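Local coordinates for aldehyde Dehydrogenase (Burkholderia cenocepacia, PDB 4O6R), which probably oxidises aldehydes to carboxylic acids with NAD(P)+ as cofactor, and binds adenosine monophosphate in its nucleotide pocket, at residues Asp29-Asn32 with Ser37-Thr40; Glu183-Ser188 with Pro330-Gln335. One frame throughout, in Å; residues are numbered along the deposited sequence.

Contact 1: Asp29-Asn32 with Ser37-Thr40; sequences DVLN and SVIT
Val30 and Thr40 are joined by a backbone hydrogen bond, Val30 N to Thr40 O at 2.9 Å. Val30 O accepts from Ile39 N, not from the amide of Thr40, at 2.8 Å; this bond is the more bent, 148° at the hydrogen. The third bond runs from Asn32 N to Ser37 O, 2.8 Å long and nearly straight. Between these links Leu31 faces Val38 as a non-hydrogen-bonded antiparallel pair. Their side chains lie on the same face, and Leu31 CD2 touches Val38 CG2 at 3.8 Å.

The two strands form a beta hairpin, 27-32 with 37-43, interrupted by a classic beta bulge. Ile39 and Thr40 both sit opposite Val30. Ile39 has helix-like backbone angles and Thr40 is extended, so the chain gains one residue here. As a result Ile39 turns its side chain toward the neighbouring strand instead of continuing the alternation. Ile39 CG1 lies beside the backbone N (chi1 -62°), which carries Ile39 CD1 back over strand 27-32, 3.6 Å from Leu31 O. CG1 of Ile39 packs against Asn32 CB at 3.8 Å. CD1 makes a looser contact with Val30 CG1.

At the turn end, one water bridges the side chains. It accepts from Asn32 ND2 at 2.8 Å and donates to Ser37 OG at 3.1 Å. With chi1 at -179°, the carboxamide of Asn32 points away from the backbone N and extends to this water. The amide's other end is held by His34 N, and Ser37 OG also bonds to Asp35. Asp29 forms a salt bridge with Lys41. Leu187 of helix 187-199 packs on Val30, Ile39 and Thr40, while Leu96 of helix 87-98 meets Asn32 and Ile39.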
ATOM      1  N   ASP A  29      39.251  17.424 -20.814  1.00 16.70           N
ATOM      2  CA  ASP A  29      40.308  16.546 -20.300  1.00 16.88           C
ATOM      3  C   ASP A  29      39.847  15.911 -18.980  1.00 15.82           C
ATOM      4  O   ASP A  29      39.339  16.614 -18.107  1.00 15.46           O
ATOM      5  CB  ASP A  29      41.616  17.315 -20.063  1.00 17.74           C
ATOM      6  CG  ASP A  29      42.393  17.620 -21.338  1.00 19.13           C
ATOM      7  OD1 ASP A  29      41.955  17.336 -22.471  1.00 19.42           O
ATOM      8  OD2 ASP A  29      43.503  18.162 -21.189  1.00 19.99           O
ATOM      9  N   VAL A  30      40.018  14.594 -18.858  1.00 15.17           N
ATOM     10  CA  VAL A  30      39.657  13.860 -17.650  1.00 14.31           C
ATOM     11  C   VAL A  30      40.945  13.513 -16.953  1.00 14.43           C
ATOM     12  O   VAL A  30      41.827  12.894 -17.550  1.00 14.86           O
ATOM     13  CB  VAL A  30      38.883  12.583 -17.952  1.00 13.96           C
ATOM     14  CG1 VAL A  30      38.586  11.815 -16.659  1.00 13.43           C
ATOM     15  CG2 VAL A  30      37.591  12.942 -18.684  1.00 13.87           C
ATOM     16  N   LEU A  31      41.053  13.932 -15.703  1.00 14.16           N
ATOM     17  CA  LEU A  31      42.292  13.810 -14.953  1.00 14.81           C
ATOM     18  C   LEU A  31      42.253  12.647 -13.959  1.00 14.46           C
ATOM     19  O   LEU A  31      41.177  12.285 -13.417  1.00 14.29           O
ATOM     20  CB  LEU A  31      42.654  15.128 -14.242  1.00 15.28           C
ATOM     21  CG  LEU A  31      42.698  16.390 -15.117  1.00 15.78           C
ATOM     22  CD1 LEU A  31      43.165  17.598 -14.321  1.00 16.23           C
ATOM     23  CD2 LEU A  31      43.625  16.144 -16.292  1.00 16.45           C
ATOM     24  N   ASN A  32      43.429  12.078 -13.740  1.00 14.69           N
ATOM     25  CA  ASN A  32      43.665  11.120 -12.684  1.00 14.63           C
ATOM     26  C   ASN A  32      44.070  11.888 -11.429  1.00 14.68           C
ATOM     27  O   ASN A  32      45.128  12.493 -11.404  1.00 14.92           O
ATOM     28  CB  ASN A  32      44.792  10.178 -13.099  1.00 15.36           C
ATOM     29  CG  ASN A  32      45.096   9.118 -12.050  1.00 15.54           C
ATOM     30  OD1 ASN A  32      44.656   9.208 -10.902  1.00 15.14           O
ATOM     31  ND2 ASN A  32      45.842   8.083 -12.461  1.00 16.18           N
ATOM     32  N   SER A  37      47.453  13.577 -14.054  1.00 17.52           N
ATOM     33  CA  SER A  37      47.737  13.237 -15.453  1.00 17.66           C
ATOM     34  C   SER A  37      46.409  13.122 -16.197  1.00 17.08           C
ATOM     35  O   SER A  37      45.352  12.922 -15.599  1.00 15.94           O
ATOM     36  CB  SER A  37      48.572  11.947 -15.559  1.00 17.83           C
ATOM     37  OG  SER A  37      47.825  10.822 -15.135  1.00 17.34           O
ATOM     38  N   VAL A  38      46.480  13.278 -17.515  1.00 17.54           N
ATOM     39  CA  VAL A  38      45.313  13.168 -18.364  1.00 17.41           C
ATOM     40  C   VAL A  38      45.063  11.710 -18.698  1.00 17.24           C
ATOM     41  O   VAL A  38      45.872  11.086 -19.360  1.00 17.66           O
ATOM     42  CB  VAL A  38      45.514  13.945 -19.671  1.00 18.21           C
ATOM     43  CG1 VAL A  38      44.321  13.759 -20.601  1.00 18.18           C
ATOM     44  CG2 VAL A  38      45.751  15.412 -19.341  1.00 18.64           C
ATOM     45  N   ILE A  39      43.930  11.185 -18.261  1.00 16.45           N
ATOM     46  CA  ILE A  39      43.529   9.833 -18.601  1.00 16.48           C
ATOM     47  C   ILE A  39      43.143   9.818 -20.073  1.00 16.88           C
ATOM     48  O   ILE A  39      43.643   9.028 -20.844  1.00 17.38           O
ATOM     49  CB  ILE A  39      42.353   9.358 -17.724  1.00 15.76           C
ATOM     50  CG1 ILE A  39      42.762   9.331 -16.240  1.00 15.68           C
ATOM     51  CG2 ILE A  39      41.870   7.972 -18.149  1.00 15.78           C
ATOM     52  CD1 ILE A  39      41.583   9.230 -15.305  1.00 15.03           C
ATOM     53  N   THR A  40      42.278  10.733 -20.460  1.00 17.04           N
ATOM     54  CA  THR A  40      41.774  10.788 -21.816  1.00 17.41           C
ATOM     55  C   THR A  40      41.035  12.095 -21.985  1.00 17.68           C
ATOM     56  O   THR A  40      40.778  12.806 -21.008  1.00 17.28           O
ATOM     57  CB  THR A  40      40.779   9.631 -22.094  1.00 17.12           C
ATOM     58  OG1 THR A  40      40.323   9.691 -23.451  1.00 17.34           O
ATOM     59  CG2 THR A  40      39.509   9.713 -21.134  1.00 16.21           C
TER
HETATM   60  O   HOH W   1      46.586   7.931 -15.124  1.00 29.18           O

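Contact 2: Glu183-Ser188 with Pro330-Gln335; sequences EITPLS and PLTSKQ
Thr332 OG1 donates to Thr98 O, at the end of helix 87-98, and this bond turns the CG2 methyl of Thr332 toward Ile184 and Thr185. It fixes the rotation of the side chain (chi1 -64°), while the bond from Thr332 N to Gln287 OE1 holds the backbone. OG1 of Thr332 lies beside its backbone N, and CG2 is anti to that nitrogen, pointed at the other segment. CG2 of Thr332 meets Thr185 CG2 at 3.6 Å, with the two side chains crossing at about a right angle. The same methyl of Thr332 touches Ile184 CG2 at 3.8 Å, on a more slanting approach. The contact is thus three methyl groups, and no hydrogen bond crosses between the segments.

Around them, Trp156 packs on both Thr185 and Thr332, and Asp97 and Thr98 touch Thr185.

Glu183 does not touch 330-335, but it forms a salt bridge with Lys180 and a weak hydrogen bond to AMP O2'. Segment 183-188 therefore runs from the AMP site into helix 187-199. In the aldehyde dehydrogenase fold, the contact probably lies where the nucleotide-binding domain meets the catalytic domain, at the edge of the adenosine ribose pocket.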
ATOM      1  N   GLU A 183      31.494  15.835 -15.617  1.00 11.86           N
ATOM      2  CA  GLU A 183      32.577  15.847 -16.596  1.00 12.40           C
ATOM      3  C   GLU A 183      33.925  15.592 -15.935  1.00 12.69           C
ATOM      4  O   GLU A 183      34.880  15.282 -16.620  1.00 12.86           O
ATOM      5  CB  GLU A 183      32.596  17.166 -17.397  1.00 12.71           C
ATOM      6  CG  GLU A 183      33.043  18.402 -16.642  1.00 12.98           C
ATOM      7  CD  GLU A 183      32.014  19.005 -15.704  1.00 12.82           C
ATOM      8  OE1 GLU A 183      30.899  18.452 -15.483  1.00 12.42           O
ATOM      9  OE2 GLU A 183      32.351  20.097 -15.199  1.00 13.39           O
ATOM     10  N   ILE A 184      33.980  15.721 -14.603  1.00 12.71           N
ATOM     11  CA  ILE A 184      35.190  15.398 -13.827  1.00 13.19           C
ATOM     12  C   ILE A 184      35.432  13.884 -13.774  1.00 12.87           C
ATOM     13  O   ILE A 184      36.597  13.450 -13.727  1.00 13.13           O
ATOM     14  CB  ILE A 184      35.108  15.931 -12.360  1.00 13.47           C
ATOM     15  CG1 ILE A 184      34.754  17.425 -12.312  1.00 13.83           C
ATOM     16  CG2 ILE A 184      36.419  15.693 -11.617  1.00 14.03           C
ATOM     17  CD1 ILE A 184      35.556  18.265 -13.253  1.00 14.65           C
ATOM     18  N   THR A 185      34.350  13.093 -13.733  1.00 12.18           N
ATOM     19  CA  THR A 185      34.444  11.643 -13.552  1.00 12.06           C
ATOM     20  C   THR A 185      33.417  10.925 -14.426  1.00 11.88           C
ATOM     21  O   THR A 185      32.480  10.313 -13.906  1.00 11.93           O
ATOM     22  CB  THR A 185      34.147  11.248 -12.084  1.00 11.76           C
ATOM     23  OG1 THR A 185      32.832  11.714 -11.711  1.00 11.25           O
ATOM     24  CG2 THR A 185      35.169  11.824 -11.161  1.00 11.90           C
ATOM     25  N   PRO A 186      33.539  11.040 -15.759  1.00 11.83           N
ATOM     26  CA  PRO A 186      32.450  10.544 -16.618  1.00 11.69           C
ATOM     27  C   PRO A 186      32.626   9.096 -17.066  1.00 11.75           C
ATOM     28  O   PRO A 186      31.758   8.540 -17.721  1.00 11.58           O
ATOM     29  CB  PRO A 186      32.566  11.441 -17.847  1.00 11.89           C
ATOM     30  CG  PRO A 186      34.036  11.686 -17.956  1.00 12.22           C
ATOM     31  CD  PRO A 186      34.472  11.895 -16.516  1.00 12.15           C
ATOM     32  N   LEU A 187      33.767   8.505 -16.776  1.00 12.03           N
ATOM     33  CA  LEU A 187      34.163   7.316 -17.538  1.00 12.18           C
ATOM     34  C   LEU A 187      33.340   6.048 -17.226  1.00 12.00           C
ATOM     35  O   LEU A 187      32.937   5.315 -18.143  1.00 12.00           O
ATOM     36  CB  LEU A 187      35.650   7.072 -17.379  1.00 12.62           C
ATOM     37  CG  LEU A 187      36.532   8.198 -17.933  1.00 12.95           C
ATOM     38  CD1 LEU A 187      37.983   7.920 -17.657  1.00 13.35           C
ATOM     39  CD2 LEU A 187      36.311   8.380 -19.430  1.00 13.14           C
ATOM     40  N   SER A 188      33.043   5.809 -15.953  1.00 11.80           N
ATOM     41  CA  SER A 188      32.292   4.609 -15.582  1.00 11.53           C
ATOM     42  C   SER A 188      30.848   4.663 -16.112  1.00 11.14           C
ATOM     43  O   SER A 188      30.287   3.637 -16.492  1.00 11.13           O
ATOM     44  CB  SER A 188      32.386   4.385 -14.064  1.00 11.56           C
ATOM     45  OG  SER A 188      31.682   5.400 -13.371  1.00 11.64           O
ATOM     46  N   PRO A 330      43.110  10.125  -2.858  1.00 12.18           N
ATOM     47  CA  PRO A 330      43.103  11.559  -2.947  1.00 12.26           C
ATOM     48  C   PRO A 330      41.692  12.068  -3.106  1.00 11.93           C
ATOM     49  O   PRO A 330      40.791  11.278  -3.393  1.00 11.66           O
ATOM     50  CB  PRO A 330      43.893  11.817  -4.233  1.00 12.67           C
ATOM     51  CG  PRO A 330      43.564  10.648  -5.085  1.00 12.84           C
ATOM     52  CD  PRO A 330      43.424   9.491  -4.148  1.00 12.60           C
ATOM     53  N   LEU A 331      41.516  13.376  -2.975  1.00 12.05           N
ATOM     54  CA  LEU A 331      40.271  14.025  -3.378  1.00 12.31           C
ATOM     55  C   LEU A 331      40.150  14.017  -4.895  1.00 12.26           C
ATOM     56  O   LEU A 331      41.130  13.830  -5.600  1.00 12.22           O
ATOM     57  CB  LEU A 331      40.211  15.450  -2.859  1.00 12.68           C
ATOM     58  CG  LEU A 331      40.429  15.604  -1.355  1.00 13.13           C
ATOM     59  CD1 LEU A 331      40.114  17.013  -0.901  1.00 13.34           C
ATOM     60  CD2 LEU A 331      39.580  14.635  -0.578  1.00 13.12           C
ATOM     61  N   THR A 332      38.940  14.189  -5.401  1.00 11.97           N
ATOM     62  CA  THR A 332      38.701  13.970  -6.820  1.00 12.60           C
ATOM     63  C   THR A 332      39.267  15.113  -7.737  1.00 13.53           C
ATOM     64  O   THR A 332      39.611  14.869  -8.904  1.00 13.67           O
ATOM     65  CB  THR A 332      37.206  13.677  -7.069  1.00 12.38           C
ATOM     66  OG1 THR A 332      36.832  12.446  -6.411  1.00 12.19           O
ATOM     67  CG2 THR A 332      36.917  13.536  -8.507  1.00 12.75           C
ATOM     68  N   SER A 333      39.390  16.335  -7.227  1.00 14.02           N
ATOM     69  CA  SER A 333      39.876  17.433  -8.054  1.00 15.15           C
ATOM     70  C   SER A 333      40.748  18.394  -7.293  1.00 16.08           C
ATOM     71  O   SER A 333      40.597  18.557  -6.077  1.00 15.66           O
ATOM     72  CB  SER A 333      38.708  18.212  -8.655  1.00 15.31           C
ATOM     73  OG  SER A 333      38.130  19.038  -7.662  1.00 14.92           O
ATOM     74  N   LYS A 334      41.642  19.046  -8.028  1.00 17.17           N
ATOM     75  CA  LYS A 334      42.495  20.083  -7.480  1.00 18.96           C
ATOM     76  C   LYS A 334      41.677  21.175  -6.774  1.00 18.60           C
ATOM     77  O   LYS A 334      41.992  21.586  -5.666  1.00 17.48           O
ATOM     78  CB  LYS A 334      43.379  20.665  -8.593  1.00 20.82           C
ATOM     79  CG  LYS A 334      44.338  21.778  -8.174  1.00 23.25           C
ATOM     80  CD  LYS A 334      45.180  21.370  -6.973  1.00 24.84           C
ATOM     81  CE  LYS A 334      46.292  22.376  -6.678  1.00 27.48           C
ATOM     82  NZ  LYS A 334      46.710  22.232  -5.246  1.00 29.26           N
ATOM     83  N   GLN A 335      40.587  21.588  -7.396  1.00 19.44           N
ATOM     84  CA  GLN A 335      39.751  22.650  -6.855  1.00 20.38           C
ATOM     85  C   GLN A 335      39.167  22.287  -5.507  1.00 19.05           C
ATOM     86  O   GLN A 335      39.101  23.118  -4.596  1.00 18.46           O
ATOM     87  CB  GLN A 335      38.630  22.995  -7.825  1.00 21.87           C
ATOM     88  CG  GLN A 335      39.149  23.642  -9.103  1.00 24.58           C
ATOM     89  CD  GLN A 335      39.572  22.670 -10.212  1.00 26.71           C
ATOM     90  OE1 GLN A 335      39.789  21.476  -9.997  1.00 25.88           O
ATOM     91  NE2 GLN A 335      39.724  23.217 -11.423  1.00 30.07           N
TER

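How the contacts relate
Contact 1 is a surface contact between neighbours in sequence, and contact 2 a small buried one between distant parts of the chain. Their centres are 9 Å apart and they touch. Pro186 CG reaches Val30 CG2 at 3.8 Å, so segment 183-188 meets the hairpin as well as 330-335. Helix 87-98 lines both. The chemistry differs with place. Backbone hydrogen bonds and a water hold the hairpin, whereas methyl packing alone joins the segments of contact 2, and Thr332 spends its polar groups on Thr98 and Gln287. The side chain of Val30 in contact 1 is about 12 Å from AMP, that of Ile184 in contact 2 about 7 Å.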